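Local coordinates for spindle assembly abnormal protein 6 (Caenorhabditis elegans, PDB 4G79) that is a central scaffolding component of centrioles, its homodimers linked by the globular N-terminal domain into a ninefold-symmetric structure, at residues 76-79 with 80-83. Residues are numbered along the deposited sequence; the frame is centred on the assembly and turned at random.
Sequences YQIL and ARDH
Leu-79 reaches one turn ahead to His-83 on the buried side of the helix. Its CB sits beside the peptide bond to Ala-80; CG, anti to the backbone N (chi1 -172°), lies 4.1 Å from His-83 CD2, and Leu-79 CD1 rests 3.7 Å from that carbon, the branched end filling the space beside His-83 and Phe-134. Leu-79 O, at the imidazole edge near its plane, accepts a hydrogen bond from His-83 N. Replacing Leu-79 with alanine would probably leave the His-83 ring without its aliphatic neighbour and open a gap toward Phe-134 and Leu-85, which the leucine also touches. Ala-80 suits its place because its small CB fits obliquely against the Tyr-76 ring, 3.9 Å from Tyr-76 CE2; Tyr-76 OH is hydrogen-bonded to Val-87 O. On the exposed side, Ile-78 CG2 lies 3.7 Å from Asp-82 OD2. Arg-81 runs alongside Ile-78, NH2 3.9 Å from Ile-78 CG1, one guanidinium face turned to Ile-78 CA, offset toward the rim. Its charge pairs with that of Asp-82, NH1 2.8 Å from Asp-82 OD1, a salt bridge whose hydrogen bond is weak. Four successive i to i+4 backbone bonds mark an amphipathic alpha-helix, docked against strand 132-140 in the SAS-6 N-terminal domain.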
loop_
_atom_site.group_PDB
_atom_site.type_symbol
_atom_site.label_atom_id
_atom_site.label_comp_id
_atom_site.label_asym_id
_atom_site.label_seq_id
_atom_site.Cartn_x
_atom_site.Cartn_y
_atom_site.Cartn_z
ATOM N N TYR A 76 -7.405 16.347 -1.642
ATOM C CA TYR A 76 -6.500 15.443 -2.353
ATOM C C TYR A 76 -5.158 15.320 -1.635
ATOM O O TYR A 76 -4.584 14.237 -1.642
ATOM C CB TYR A 76 -6.254 15.883 -3.802
ATOM C CG TYR A 76 -5.285 14.955 -4.490
ATOM C CD1 TYR A 76 -5.664 13.660 -4.840
ATOM C CD2 TYR A 76 -3.949 15.311 -4.660
ATOM C CE1 TYR A 76 -4.743 12.755 -5.366
ATOM C CE2 TYR A 76 -3.016 14.409 -5.175
ATOM C CZ TYR A 76 -3.426 13.130 -5.536
ATOM O OH TYR A 76 -2.533 12.257 -6.105
ATOM N N GLN A 77 -4.621 16.423 -1.061
ATOM C CA GLN A 77 -3.338 16.370 -0.350
ATOM C C GLN A 77 -3.414 15.402 0.838
ATOM O O GLN A 77 -2.454 14.667 1.070
ATOM C CB GLN A 77 -2.856 17.761 0.114
ATOM C CG GLN A 77 -2.553 18.769 -1.007
ATOM C CD GLN A 77 -1.791 18.220 -2.195
ATOM O OE1 GLN A 77 -0.792 17.491 -2.073
ATOM N NE2 GLN A 77 -2.235 18.588 -3.384
ATOM N N ILE A 78 -4.557 15.380 1.557
ATOM C CA ILE A 78 -4.805 14.454 2.671
ATOM C C ILE A 78 -4.830 13.012 2.112
ATOM O O ILE A 78 -4.142 12.128 2.639
ATOM C CB ILE A 78 -6.114 14.808 3.442
ATOM C CG1 ILE A 78 -5.940 16.129 4.238
ATOM C CG2 ILE A 78 -6.528 13.660 4.380
ATOM C CD1 ILE A 78 -7.246 16.742 4.814
ATOM N N LEU A 79 -5.582 12.806 1.015
ATOM C CA LEU A 79 -5.701 11.513 0.343
ATOM C C LEU A 79 -4.335 10.981 -0.097
ATOM O O LEU A 79 -4.060 9.794 0.105
ATOM C CB LEU A 79 -6.641 11.609 -0.877
ATOM C CG LEU A 79 -6.974 10.259 -1.542
ATOM C CD1 LEU A 79 -8.104 9.570 -0.829
ATOM C CD2 LEU A 79 -7.279 10.420 -3.033
ATOM N N ALA A 80 -3.496 11.834 -0.701
ATOM C CA ALA A 80 -2.180 11.449 -1.193
ATOM C C ALA A 80 -1.261 11.023 -0.029
ATOM O O ALA A 80 -0.535 10.028 -0.139
ATOM C CB ALA A 80 -1.562 12.597 -1.982
ATOM N N ARG A 81 -1.338 11.761 1.098
ATOM C CA ARG A 81 -0.581 11.487 2.317
ATOM C C ARG A 81 -1.028 10.144 2.912
ATOM O O ARG A 81 -0.181 9.293 3.194
ATOM C CB ARG A 81 -0.769 12.635 3.329
ATOM C CG ARG A 81 0.164 12.569 4.542
ATOM C CD ARG A 81 -0.580 12.585 5.876
ATOM N NE ARG A 81 -1.281 13.849 6.120
ATOM C CZ ARG A 81 -2.559 13.947 6.476
ATOM N NH1 ARG A 81 -3.295 12.854 6.652
ATOM N NH2 ARG A 81 -3.112 15.137 6.668
ATOM N N ASP A 82 -2.348 9.939 3.048
ATOM C CA ASP A 82 -2.926 8.716 3.616
ATOM C C ASP A 82 -2.639 7.467 2.799
ATOM O O ASP A 82 -2.482 6.397 3.384
ATOM C CB ASP A 82 -4.454 8.841 3.774
ATOM C CG ASP A 82 -4.958 9.855 4.790
ATOM O OD1 ASP A 82 -4.122 10.463 5.494
ATOM O OD2 ASP A 82 -6.190 10.045 4.873
ATOM N N HIS A 83 -2.589 7.588 1.468
ATOM C CA HIS A 83 -2.427 6.460 0.559
ATOM C C HIS A 83 -1.101 6.422 -0.195
ATOM O O HIS A 83 -0.989 5.612 -1.113
ATOM C CB HIS A 83 -3.597 6.440 -0.451
ATOM C CG HIS A 83 -4.886 6.191 0.228
ATOM N ND1 HIS A 83 -5.220 4.930 0.664
ATOM C CD2 HIS A 83 -5.811 7.069 0.672
ATOM C CE1 HIS A 83 -6.369 5.066 1.305
ATOM N NE2 HIS A 83 -6.766 6.335 1.332
#